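Local atomic coordinates of protein-tyrosine-phosphatase (PDB entry 5M43), a protein that probably removes phosphate from tyrosine and from serine or threonine residues of proteins through its Yvh1 dual-specificity phosphatase domain, and is associated with ribosome assembly. Residues R141-V146 with A153-G158; Y117-Y122 with E164-M169; N4-K7 with F13-G16; R76-G81 with V99-A104. All coordinates share one frame; numbering follows the deposited sequence.

Interaction 1: R141-V146 with A153-G158; sequences RALEWV and AGPNDG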
loop_
_atom_site.group_PDB
_atom_site.type_symbol
_atom_site.label_atom_id
_atom_site.label_comp_id
_atom_site.label_asym_id
_atom_site.label_seq_id
_atom_site.Cartn_x
_atom_site.Cartn_y
_atom_site.Cartn_z
ATOM N N ARG A 141 11.694 10.040 1.403
ATOM C CA ARG A 141 12.548 8.867 1.458
ATOM C C ARG A 141 11.744 7.589 1.253
ATOM O O ARG A 141 12.243 6.632 0.633
ATOM C CB ARG A 141 13.317 8.852 2.782
ATOM C CG ARG A 141 14.359 9.969 2.802
ATOM C CD ARG A 141 14.925 10.266 4.179
ATOM N NE ARG A 141 15.509 9.066 4.762
ATOM C CZ ARG A 141 16.311 9.074 5.821
ATOM N NH1 ARG A 141 16.797 7.925 6.291
ATOM N NH2 ARG A 141 16.636 10.226 6.395
ATOM N N ALA A 142 10.511 7.527 1.784
ATOM C CA ALA A 142 9.673 6.344 1.566
ATOM C C ALA A 142 9.239 6.257 0.104
ATOM O O ALA A 142 9.222 5.158 -0.474
ATOM C CB ALA A 142 8.440 6.363 2.490
ATOM N N LEU A 143 8.945 7.398 -0.519
ATOM C CA LEU A 143 8.622 7.377 -1.944
ATOM C C LEU A 143 9.808 6.879 -2.766
ATOM O O LEU A 143 9.630 6.096 -3.709
ATOM C CB LEU A 143 8.140 8.775 -2.394
ATOM C CG LEU A 143 8.067 8.977 -3.914
ATOM C CD1 LEU A 143 7.031 8.033 -4.484
ATOM C CD2 LEU A 143 7.608 10.399 -4.205
ATOM N N GLU A 144 11.022 7.357 -2.470
ATOM C CA GLU A 144 12.179 6.883 -3.249
ATOM C C GLU A 144 12.438 5.401 -3.002
ATOM O O GLU A 144 12.877 4.669 -3.916
ATOM C CB GLU A 144 13.421 7.683 -2.897
ATOM C CG GLU A 144 13.325 9.135 -3.256
ATOM C CD GLU A 144 13.015 9.277 -4.721
ATOM O OE1 GLU A 144 13.663 8.585 -5.555
ATOM O OE2 GLU A 144 12.110 10.036 -5.054
ATOM N N TRP A 145 12.117 4.929 -1.799
ATOM C CA TRP A 145 12.213 3.486 -1.534
ATOM C C TRP A 145 11.284 2.692 -2.448
ATOM O O TRP A 145 11.684 1.699 -3.080
ATOM C CB TRP A 145 11.878 3.245 -0.049
ATOM C CG TRP A 145 12.016 1.779 0.379
ATOM C CD1 TRP A 145 11.085 0.786 0.260
ATOM C CD2 TRP A 145 13.136 1.215 1.001
ATOM N NE1 TRP A 145 11.579 -0.400 0.805
ATOM C CE2 TRP A 145 12.841 -0.154 1.254
ATOM C CE3 TRP A 145 14.377 1.725 1.374
ATOM C CZ2 TRP A 145 13.752 -1.031 1.892
ATOM C CZ3 TRP A 145 15.309 0.823 2.010
ATOM C CH2 TRP A 145 14.966 -0.512 2.262
ATOM N N VAL A 146 10.026 3.134 -2.551
ATOM C CA VAL A 146 9.081 2.486 -3.443
ATOM C C VAL A 146 9.591 2.544 -4.879
ATOM O O VAL A 146 9.493 1.555 -5.609
ATOM C CB VAL A 146 7.690 3.137 -3.331
ATOM C CG1 VAL A 146 6.732 2.563 -4.373
ATOM C CG2 VAL A 146 7.145 2.834 -1.883
ATOM N N ALA A 153 6.072 5.358 -9.503
ATOM C CA ALA A 153 5.402 5.806 -8.275
ATOM C C ALA A 153 5.478 7.319 -8.123
ATOM O O ALA A 153 6.530 7.932 -8.337
ATOM C CB ALA A 153 6.077 5.127 -7.073
ATOM N N GLY A 154 4.344 7.926 -7.727
ATOM C CA GLY A 154 4.277 9.354 -7.600
ATOM C C GLY A 154 2.907 9.793 -7.143
ATOM O O GLY A 154 2.074 10.197 -7.952
ATOM N N PRO A 155 2.674 9.819 -5.827
ATOM C CA PRO A 155 1.373 10.310 -5.342
ATOM C C PRO A 155 1.133 11.758 -5.703
ATOM O O PRO A 155 2.048 12.605 -5.749
ATOM C CB PRO A 155 1.445 10.151 -3.806
ATOM C CG PRO A 155 2.585 9.036 -3.602
ATOM C CD PRO A 155 3.549 9.359 -4.736
ATOM N N ASN A 156 -0.136 12.058 -5.891
ATOM C CA ASN A 156 -0.505 13.428 -6.214
ATOM C C ASN A 156 -0.193 14.344 -5.013
ATOM O O ASN A 156 0.033 13.873 -3.904
ATOM C CB ASN A 156 -1.978 13.475 -6.671
ATOM C CG ASN A 156 -3.002 13.418 -5.542
ATOM O OD1 ASN A 156 -2.934 14.163 -4.567
ATOM N ND2 ASN A 156 -3.995 12.561 -5.701
ATOM N N ASP A 157 -0.169 15.672 -5.261
ATOM C CA ASP A 157 0.317 16.647 -4.271
ATOM C C ASP A 157 -0.492 16.609 -2.978
ATOM O O ASP A 157 0.068 16.767 -1.889
ATOM C CB ASP A 157 0.243 18.093 -4.808
ATOM C CG ASP A 157 1.256 18.420 -5.891
ATOM O OD1 ASP A 157 2.000 17.533 -6.273
ATOM O OD2 ASP A 157 1.241 19.583 -6.417
ATOM N N GLY A 158 -1.795 16.355 -3.077
ATOM C CA GLY A 158 -2.635 16.284 -1.883
ATOM C C GLY A 158 -2.336 15.035 -1.062
ATOM O O GLY A 158 -2.331 15.081 0.188
#
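The one flat group that L143 meets is the A153-G154 peptide; no aromatic ring takes part. Methyl CD1 of L143 lies over one face of that peptide, 3.9 Å from A153 O. The same methyl touches the puckered ring of P155 at one corner, with L143 CD1 3.7 Å from P155 CD, leucine and proline running alongside in opposing senses. A chi1 of 167°, with CG anti to the backbone N, sends this leucine off the helix toward the 153-155 loop. One turn on, V146 CG1 comes to 3.8 Å from A153 CB, so the alanine methyl sits between two helix residues, also 4.0 Å from L143 CD1. No hydrogen bond crosses between 141-146 and 153-158, and the junction is apolar. A153 O, beside the leucine methyl, accepts from R147 NE. Beyond P155, N156 takes the N-cap of helix 157-168: its OD1 accepts a weak, bent bond from G158 N at 2.9 Å (120°), and a further one from F159 N. S108 OG bonds to N156 N, tying this turn to the phosphate-binding loop. The contact thus joins the end of helix 135-147 to the loop leading into helix 157-168. Helix 109-121 packs against both segments: A142 meets I115, V146 meets L118, A153 meets V111 and P155 meets T112.

Interaction 2: Y117-Y122 with E164-M169; sequences YLLWKY and EMWWDM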
loop_
_atom_site.group_PDB
_atom_site.type_symbol
_atom_site.label_atom_id
_atom_site.label_comp_id
_atom_site.label_asym_id
_atom_site.label_seq_id
_atom_site.Cartn_x
_atom_site.Cartn_y
_atom_site.Cartn_z
ATOM N N TYR A 117 2.019 2.483 5.075
ATOM C CA TYR A 117 2.429 1.282 5.790
ATOM C C TYR A 117 3.922 1.320 6.091
ATOM O O TYR A 117 4.341 1.007 7.222
ATOM C CB TYR A 117 2.032 0.074 4.943
ATOM C CG TYR A 117 2.740 -1.198 5.407
ATOM C CD1 TYR A 117 2.275 -1.935 6.451
ATOM C CD2 TYR A 117 3.882 -1.629 4.743
ATOM C CE1 TYR A 117 2.963 -3.092 6.870
ATOM C CE2 TYR A 117 4.566 -2.787 5.102
ATOM C CZ TYR A 117 4.065 -3.551 6.148
ATOM O OH TYR A 117 4.746 -4.675 6.587
ATOM N N LEU A 118 4.748 1.716 5.093
ATOM C CA LEU A 118 6.200 1.718 5.313
ATOM C C LEU A 118 6.603 2.713 6.402
ATOM O O LEU A 118 7.497 2.438 7.218
ATOM C CB LEU A 118 6.957 2.052 4.022
ATOM C CG LEU A 118 6.848 1.066 2.855
ATOM C CD1 LEU A 118 7.568 1.676 1.633
ATOM C CD2 LEU A 118 7.590 -0.232 3.316
ATOM N N LEU A 119 5.986 3.908 6.415
ATOM C CA LEU A 119 6.282 4.892 7.458
ATOM C C LEU A 119 5.873 4.389 8.838
ATOM O O LEU A 119 6.541 4.654 9.848
ATOM C CB LEU A 119 5.516 6.207 7.170
ATOM C CG LEU A 119 6.020 6.891 5.892
ATOM C CD1 LEU A 119 5.046 8.092 5.626
ATOM C CD2 LEU A 119 7.435 7.395 6.073
ATOM N N TRP A 120 4.774 3.643 8.882
ATOM C CA TRP A 120 4.268 3.121 10.157
ATOM C C TRP A 120 5.127 1.965 10.655
ATOM O O TRP A 120 5.378 1.839 11.865
ATOM C CB TRP A 120 2.825 2.649 9.935
ATOM C CG TRP A 120 2.300 1.861 11.073
ATOM C CD1 TRP A 120 1.778 2.353 12.247
ATOM C CD2 TRP A 120 2.236 0.413 11.171
ATOM N NE1 TRP A 120 1.442 1.295 13.099
ATOM C CE2 TRP A 120 1.693 0.102 12.435
ATOM C CE3 TRP A 120 2.587 -0.643 10.313
ATOM C CZ2 TRP A 120 1.470 -1.210 12.842
ATOM C CZ3 TRP A 120 2.375 -1.951 10.737
ATOM C CH2 TRP A 120 1.851 -2.231 12.009
ATOM N N LYS A 121 5.553 1.121 9.742
ATOM C CA LYS A 121 6.305 -0.080 10.152
ATOM C C LYS A 121 7.799 0.182 10.328
ATOM O O LYS A 121 8.413 -0.372 11.259
ATOM C CB LYS A 121 6.067 -1.210 9.168
ATOM C CG LYS A 121 6.842 -2.505 9.642
ATOM C CD LYS A 121 6.358 -3.608 8.884
ATOM C CE LYS A 121 7.052 -4.884 9.448
ATOM N NZ LYS A 121 6.652 -6.099 8.661
ATOM N N TYR A 122 8.397 1.037 9.496
ATOM C CA TYR A 122 9.842 1.286 9.518
ATOM C C TYR A 122 10.208 2.768 9.694
ATOM O O TYR A 122 10.985 3.337 8.908
ATOM C CB TYR A 122 10.475 0.736 8.252
ATOM C CG TYR A 122 10.126 -0.685 7.910
ATOM C CD1 TYR A 122 9.209 -0.956 6.897
ATOM C CD2 TYR A 122 10.723 -1.747 8.578
ATOM C CE1 TYR A 122 8.888 -2.265 6.539
ATOM C CE2 TYR A 122 10.408 -3.048 8.232
ATOM C CZ TYR A 122 9.490 -3.299 7.221
ATOM O OH TYR A 122 9.232 -4.615 6.890
ATOM N N GLU A 164 2.404 13.487 4.919
ATOM C CA GLU A 164 3.142 14.263 5.909
ATOM C C GLU A 164 2.314 14.413 7.169
ATOM O O GLU A 164 2.846 14.280 8.285
ATOM C CB GLU A 164 3.536 15.642 5.349
ATOM C CG GLU A 164 4.612 15.589 4.241
ATOM C CD GLU A 164 4.727 16.917 3.478
ATOM O OE1 GLU A 164 5.331 16.899 2.385
ATOM O OE2 GLU A 164 4.190 17.929 3.951
ATOM N N MET A 165 1.000 14.638 7.017
ATOM C CA MET A 165 0.127 14.650 8.209
ATOM C C MET A 165 0.186 13.322 8.953
ATOM O O MET A 165 0.294 13.291 10.183
ATOM C CB MET A 165 -1.331 14.927 7.814
ATOM C CG MET A 165 -1.511 16.072 6.897
ATOM S SD MET A 165 -3.250 16.523 6.696
ATOM C CE MET A 165 -4.061 15.567 5.552
ATOM N N TRP A 166 0.081 12.219 8.214
ATOM C CA TRP A 166 0.170 10.868 8.804
ATOM C C TRP A 166 1.423 10.701 9.665
ATOM O O TRP A 166 1.351 10.294 10.844
ATOM C CB TRP A 166 0.145 9.886 7.635
ATOM C CG TRP A 166 0.284 8.407 7.997
ATOM C CD1 TRP A 166 1.267 7.539 7.581
ATOM C CD2 TRP A 166 -0.628 7.643 8.803
ATOM N NE1 TRP A 166 1.027 6.287 8.105
ATOM C CE2 TRP A 166 -0.136 6.308 8.820
ATOM C CE3 TRP A 166 -1.828 7.953 9.475
ATOM C CZ2 TRP A 166 -0.778 5.291 9.490
ATOM C CZ3 TRP A 166 -2.475 6.946 10.138
ATOM C CH2 TRP A 166 -1.939 5.614 10.139
ATOM N N TRP A 167 2.576 11.073 9.116
ATOM C CA TRP A 167 3.845 11.020 9.864
ATOM C C TRP A 167 3.798 11.894 11.106
ATOM O O TRP A 167 4.174 11.479 12.221
ATOM C CB TRP A 167 4.977 11.498 8.954
ATOM C CG TRP A 167 6.363 11.514 9.581
ATOM C CD1 TRP A 167 7.040 12.589 10.056
ATOM C CD2 TRP A 167 7.251 10.387 9.722
ATOM N NE1 TRP A 167 8.286 12.223 10.491
ATOM C CE2 TRP A 167 8.452 10.876 10.281
ATOM C CE3 TRP A 167 7.137 9.021 9.450
ATOM C CZ2 TRP A 167 9.537 10.027 10.590
ATOM C CZ3 TRP A 167 8.226 8.198 9.699
ATOM C CH2 TRP A 167 9.394 8.705 10.310
ATOM N N ASP A 168 3.391 13.153 10.935
ATOM C CA ASP A 168 3.373 14.061 12.071
ATOM C C ASP A 168 2.350 13.670 13.157
ATOM O O ASP A 168 2.505 14.094 14.307
ATOM C CB ASP A 168 3.098 15.501 11.598
ATOM C CG ASP A 168 4.335 16.208 11.001
ATOM O OD1 ASP A 168 5.474 15.733 11.232
ATOM O OD2 ASP A 168 4.151 17.250 10.318
ATOM N N MET A 169 1.302 12.924 12.825
ATOM C CA MET A 169 0.377 12.361 13.791
ATOM C C MET A 169 0.931 11.095 14.438
ATOM O O MET A 169 0.286 10.544 15.346
ATOM C CB MET A 169 -1.008 12.094 13.150
ATOM C CG MET A 169 -1.791 13.395 12.726
ATOM S SD MET A 169 -3.176 12.967 11.646
ATOM C CE MET A 169 -4.460 12.621 12.900
#
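L119 and W167 make the closest approach between 117-122 and 164-169, and the leucine can be followed outward atom by atom. L119 CB is already 4.0 Å from W167 CE3. Chi1 of -66° sets CG anti to the carbonyl carbon, on the side facing 164-169; from there the methyls part toward different tryptophans. L119 CD2 lies 3.8 Å from W167 CE3, obliquely placed against the indole, whose side chain crosses that of L119 at about a right angle. L119 CD1 lies 4.3 Å from W166 CD1, near the ring plane and at the edge. L119 is therefore the residue shared by both indoles. W167 CZ3 also comes within 3.9 Å of the carbonyl oxygen L119 O, so the ring reaches the backbone of the opposing helix. W120 adds a looser touch, its CB standing 4.5 Å from W166 NE1. That indole nitrogen donates to A116 O, one turn earlier on helix 109-121, which restrains the rotation of the W166 ring and satisfies its polar atom. A leucine in place of W167 would probably leave L119 CD2 and CB without their broad aromatic neighbour and open a gap between the helices. The evidence for near-parallel helices is direct: the segment axes approach to 10.4 Å at an angle of 16°. Such side-by-side packing of the helix that follows the phosphate-binding loop with the last helix of the domain belongs to the helical layer on one face of the sheet in the cysteine-based phosphatase fold.

Interaction 3: N4-K7 with F13-G16; sequences NRIK and FVGG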
loop_
_atom_site.group_PDB
_atom_site.type_symbol
_atom_site.label_atom_id
_atom_site.label_comp_id
_atom_site.label_asym_id
_atom_site.label_seq_id
_atom_site.Cartn_x
_atom_site.Cartn_y
_atom_site.Cartn_z
ATOM N N ASN A 4 4.833 -5.121 -9.057
ATOM C CA ASN A 4 6.197 -5.035 -8.545
ATOM C C ASN A 4 6.265 -5.276 -7.051
ATOM O O ASN A 4 5.388 -4.860 -6.290
ATOM C CB ASN A 4 6.798 -3.684 -8.866
ATOM C CG ASN A 4 7.054 -3.525 -10.347
ATOM O OD1 ASN A 4 7.794 -4.311 -10.973
ATOM N ND2 ASN A 4 6.369 -2.572 -10.943
ATOM N N ARG A 5 7.310 -5.995 -6.644
ATOM C CA ARG A 5 7.514 -6.293 -5.217
ATOM C C ARG A 5 8.256 -5.145 -4.553
ATOM O O ARG A 5 9.350 -4.739 -4.996
ATOM C CB ARG A 5 8.318 -7.590 -5.113
ATOM C CG ARG A 5 8.419 -8.080 -3.625
ATOM C CD ARG A 5 9.484 -9.204 -3.512
ATOM N NE ARG A 5 9.590 -9.726 -2.135
ATOM C CZ ARG A 5 10.283 -9.120 -1.199
ATOM N NH1 ARG A 5 10.962 -8.010 -1.514
ATOM N NH2 ARG A 5 10.429 -9.723 0.033
ATOM N N ILE A 6 7.698 -4.658 -3.412
ATOM C CA ILE A 6 8.368 -3.593 -2.676
ATOM C C ILE A 6 9.681 -4.098 -2.058
ATOM O O ILE A 6 9.748 -5.195 -1.484
ATOM C CB ILE A 6 7.396 -3.091 -1.581
ATOM C CG1 ILE A 6 6.064 -2.553 -2.222
ATOM C CG2 ILE A 6 8.102 -2.021 -0.719
ATOM C CD1 ILE A 6 6.316 -1.356 -3.236
ATOM N N LYS A 7 10.738 -3.282 -2.137
ATOM C CA LYS A 7 12.037 -3.621 -1.552
ATOM C C LYS A 7 11.920 -3.897 -0.052
ATOM O O LYS A 7 11.166 -3.201 0.656
ATOM C CB LYS A 7 13.009 -2.460 -1.813
ATOM C CG LYS A 7 14.390 -2.631 -1.210
ATOM C CD LYS A 7 15.258 -1.396 -1.471
ATOM C CE LYS A 7 16.673 -1.680 -0.933
ATOM N NZ LYS A 7 17.552 -0.518 -1.191
ATOM N N PHE A 13 3.283 -6.168 -2.731
ATOM C CA PHE A 13 3.319 -5.866 -4.164
ATOM C C PHE A 13 2.457 -4.667 -4.460
ATOM O O PHE A 13 1.492 -4.381 -3.746
ATOM C CB PHE A 13 2.802 -7.074 -4.994
ATOM C CG PHE A 13 3.760 -8.244 -4.990
ATOM C CD1 PHE A 13 3.892 -9.099 -3.872
ATOM C CD2 PHE A 13 4.568 -8.487 -6.116
ATOM C CE1 PHE A 13 4.807 -10.172 -3.863
ATOM C CE2 PHE A 13 5.494 -9.581 -6.097
ATOM C CZ PHE A 13 5.610 -10.381 -5.002
ATOM N N VAL A 14 2.772 -3.995 -5.570
ATOM C CA VAL A 14 2.012 -2.807 -5.997
ATOM C C VAL A 14 1.831 -2.881 -7.509
ATOM O O VAL A 14 2.703 -3.371 -8.253
ATOM C CB VAL A 14 2.764 -1.526 -5.599
ATOM C CG1 VAL A 14 4.074 -1.381 -6.322
ATOM C CG2 VAL A 14 1.930 -0.246 -5.919
ATOM N N GLY A 15 0.711 -2.356 -7.963
ATOM C CA GLY A 15 0.459 -2.335 -9.392
ATOM C C GLY A 15 -0.823 -1.630 -9.725
ATOM O O GLY A 15 -1.460 -1.029 -8.859
ATOM N N GLY A 16 -1.123 -1.623 -11.023
ATOM C CA GLY A 16 -2.339 -1.027 -11.537
ATOM C C GLY A 16 -3.442 -2.046 -11.762
ATOM O O GLY A 16 -3.345 -3.221 -11.410
#
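N4 and V14 form an antiparallel hydrogen-bonded pair, and the walk along 4-7 starts from its two backbone bonds. N4 N donates to V14 O at 2.9 Å, and V14 N returns a bond to N4 O at 2.8 Å, both with N-H...O angles of 151°. N4 O takes a second, weaker kind of partner, a CA-H...O contact from F13 CA at 3.1 Å. R5 follows, in the non-hydrogen-bonded pair with F13, and both side chains leave the sheet on the same face. There R5 CB sits over the face of the F13 ring, 4.0 Å from its centroid and 28° off the normal, a CH-pi contact. R5 CG, 3.9 Å above the F13 ring plane, is offset toward the rim. The rest of R5 runs extended past the phenyl, its guanidinium turned nearly perpendicular to the ring, to a salt bridge with E11 and a bond to G8 O. With an alanine at F13 the ring is gone, and the R5 methylenes would probably lose their support and be freer to move. Next, I6 swings its CD1 to 3.8 Å from V14 CG1. Chi1 of V14, 65°, sets CG1 between the backbone N and carbonyl carbon, facing the isoleucine. I6 and V14 both also touch I114 on helix 109-121. Strands 4-5 and 12-15 are thus a short antiparallel beta hairpin, with 4-5 the outermost strand on this side of an otherwise parallel sheet, at the N-terminal end of the dual-specificity phosphatase domain.

Interaction 4: R76-G81 with V99-A104; sequences RFIDSG and VLVHCA. With NO3 (nitrate ion), chain B.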
loop_
_atom_site.group_PDB
_atom_site.type_symbol
_atom_site.label_atom_id
_atom_site.label_comp_id
_atom_site.label_asym_id
_atom_site.label_seq_id
_atom_site.Cartn_x
_atom_site.Cartn_y
_atom_site.Cartn_z
ATOM N N ARG A 76 -3.648 -1.468 8.749
ATOM C CA ARG A 76 -4.062 -2.702 9.437
ATOM C C ARG A 76 -4.325 -3.840 8.444
ATOM O O ARG A 76 -3.949 -4.997 8.704
ATOM C CB ARG A 76 -5.286 -2.443 10.322
ATOM C CG ARG A 76 -4.937 -1.585 11.548
ATOM C CD ARG A 76 -6.073 -1.600 12.571
ATOM N NE ARG A 76 -7.296 -1.096 11.964
ATOM C CZ ARG A 76 -7.751 0.150 12.114
ATOM N NH1 ARG A 76 -7.100 1.029 12.888
ATOM N NH2 ARG A 76 -8.874 0.509 11.494
ATOM N N PHE A 77 -4.922 -3.542 7.275
ATOM C CA PHE A 77 -5.164 -4.588 6.283
ATOM C C PHE A 77 -3.853 -5.174 5.760
ATOM O O PHE A 77 -3.672 -6.400 5.714
ATOM C CB PHE A 77 -5.955 -4.044 5.082
ATOM C CG PHE A 77 -6.295 -5.090 4.100
ATOM C CD1 PHE A 77 -7.487 -5.819 4.249
ATOM C CD2 PHE A 77 -5.443 -5.328 2.992
ATOM C CE1 PHE A 77 -7.839 -6.813 3.312
ATOM C CE2 PHE A 77 -5.769 -6.336 2.039
ATOM C CZ PHE A 77 -6.989 -7.073 2.218
ATOM N N ILE A 78 -2.909 -4.313 5.406
ATOM C CA ILE A 78 -1.619 -4.773 4.882
ATOM C C ILE A 78 -0.861 -5.549 5.960
ATOM O O ILE A 78 -0.382 -6.685 5.733
ATOM C CB ILE A 78 -0.796 -3.583 4.373
ATOM C CG1 ILE A 78 -1.522 -2.888 3.186
ATOM C CG2 ILE A 78 0.624 -4.046 3.968
ATOM C CD1 ILE A 78 -0.903 -1.584 2.816
ATOM N N ASP A 79 -0.761 -4.975 7.164
ATOM C CA ASP A 79 -0.020 -5.651 8.222
ATOM C C ASP A 79 -0.664 -6.984 8.577
ATOM O O ASP A 79 0.029 -7.991 8.739
ATOM C CB ASP A 79 0.078 -4.736 9.456
ATOM C CG ASP A 79 0.891 -5.349 10.571
ATOM O OD1 ASP A 79 2.099 -5.477 10.335
ATOM O OD2 ASP A 79 0.311 -5.602 11.673
ATOM N N SER A 80 -1.998 -7.016 8.776
ATOM C CA SER A 80 -2.585 -8.290 9.179
ATOM C C SER A 80 -2.514 -9.319 8.058
ATOM O O SER A 80 -2.323 -10.520 8.325
ATOM C CB SER A 80 -4.018 -8.122 9.681
ATOM O OG SER A 80 -4.845 -7.635 8.669
ATOM N N GLY A 81 -2.634 -8.894 6.797
ATOM C CA GLY A 81 -2.451 -9.855 5.713
ATOM C C GLY A 81 -1.040 -10.420 5.654
ATOM O O GLY A 81 -0.867 -11.637 5.512
ATOM N N VAL A 99 0.522 -9.750 0.013
ATOM C CA VAL A 99 -0.410 -8.655 -0.171
ATOM C C VAL A 99 -0.102 -7.857 -1.432
ATOM O O VAL A 99 1.029 -7.363 -1.602
ATOM C CB VAL A 99 -0.380 -7.682 1.009
ATOM C CG1 VAL A 99 -1.385 -6.501 0.776
ATOM C CG2 VAL A 99 -0.706 -8.406 2.328
ATOM N N LEU A 100 -1.114 -7.696 -2.290
ATOM C CA LEU A 100 -1.060 -6.767 -3.431
ATOM C C LEU A 100 -1.868 -5.537 -3.053
ATOM O O LEU A 100 -3.015 -5.684 -2.632
ATOM C CB LEU A 100 -1.665 -7.379 -4.695
ATOM C CG LEU A 100 -1.951 -6.377 -5.826
ATOM C CD1 LEU A 100 -0.612 -5.779 -6.380
ATOM C CD2 LEU A 100 -2.720 -7.139 -6.954
ATOM N N VAL A 101 -1.289 -4.354 -3.264
ATOM C CA VAL A 101 -2.013 -3.095 -3.153
ATOM C C VAL A 101 -2.063 -2.543 -4.567
ATOM O O VAL A 101 -1.015 -2.344 -5.200
ATOM C CB VAL A 101 -1.333 -2.112 -2.189
ATOM C CG1 VAL A 101 -2.199 -0.768 -2.066
ATOM C CG2 VAL A 101 -1.126 -2.740 -0.782
ATOM N N HIS A 102 -3.257 -2.277 -5.083
ATOM C CA HIS A 102 -3.294 -1.728 -6.441
ATOM C C HIS A 102 -4.254 -0.543 -6.544
ATOM O O HIS A 102 -5.132 -0.337 -5.702
ATOM C CB HIS A 102 -3.745 -2.790 -7.512
ATOM C CG HIS A 102 -5.234 -2.965 -7.552
ATOM N ND1 HIS A 102 -6.046 -2.255 -8.422
ATOM C CD2 HIS A 102 -6.067 -3.747 -6.806
ATOM C CE1 HIS A 102 -7.300 -2.591 -8.208
ATOM N NE2 HIS A 102 -7.340 -3.504 -7.255
ATOM N N CYS A 103 -4.154 0.183 -7.660
ATOM C CA CYS A 103 -5.141 1.230 -7.957
ATOM C C CYS A 103 -5.370 1.213 -9.466
ATOM O O CYS A 103 -5.419 0.119 -10.039
ATOM C CB CYS A 103 -4.689 2.621 -7.465
ATOM S SG CYS A 103 -3.044 3.191 -7.993
ATOM N N ALA A 104 -5.425 2.364 -10.112
ATOM C CA ALA A 104 -5.546 2.294 -11.589
ATOM C C ALA A 104 -4.184 2.176 -12.244
ATOM O O ALA A 104 -3.952 1.271 -13.054
ATOM C CB ALA A 104 -6.332 3.501 -12.135
HETATM N N NO3 B . -3.500 5.907 -9.585
HETATM O O1 NO3 B . -2.264 5.794 -9.812
HETATM O O2 NO3 B . -4.338 5.334 -10.326
HETATM O O3 NO3 B . -3.869 6.457 -8.509
#
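Strand 99-102, packed through V99 and V101 on I78 and G81 of helix 71-83, leads into the P-loop of the protein-tyrosine-phosphatase family, the HCxxGxxR signature beginning at H102. Its segment axis runs 9.1 Å from that of the helix, with N-to-C directions 157° apart. I78 CD1 meets V101 CG2 at 3.8 Å. V99 CG2 lies 3.8 Å from I78 O and close to the backbone carbon of G81, so the valine presses on the helix backbone itself. At G81 a beta carbon would point at the strand and come tightly against V99 CG2, so the lack of a side chain allows this approach. L12 of the neighbouring strand also packs against I78, V99 and V101. On the helix, S80 OG and S80 N bond R76 O from opposite faces of its plane.

At the far end of the strand a nitrate, probably from the crystallisation liquor, occupies the loop. R109 NE and the backbone nitrogens of M105, K107 and S108 grip it, and A104 N adds a weak bond; this is consistent with a phosphate site. C103, at the position of the family's nucleophile, has SG between its backbone N and carbonyl carbon (chi1 53°), which turns the sulfur to the nitrate, with C103 SG 3.2 Å from the nitrate N. Just before it, H102 NE2 bonds S36 OG, while H102 ND1 donates to C103 O at 2.9 Å and 161°, with that oxygen close to the imidazole plane.

In the fold
The four contacts lie in one phosphatase domain, built on a five-stranded mixed sheet. Interactions 3 and 4, whose centres are 10 Å apart, share that sheet through neighbouring strands 12-15 and 99-102. Interactions 1 and 2, 13 Å apart, lie in the helical layer and both use helix 157-168. Along the chain interaction 3 closes first, then interaction 4; interaction 1 is nested within the loop closed by interaction 2. Interactions 1 and 3 touch where W145 NE1 bonds K7 O, beyond strand 4-5; interactions 2 and 4 touch where Y117 packs on I78 of helix 71-83. Strand 99-102, the nitrate-holding loop and helix 109-121 are consecutive, and the other contacts pack around this unit.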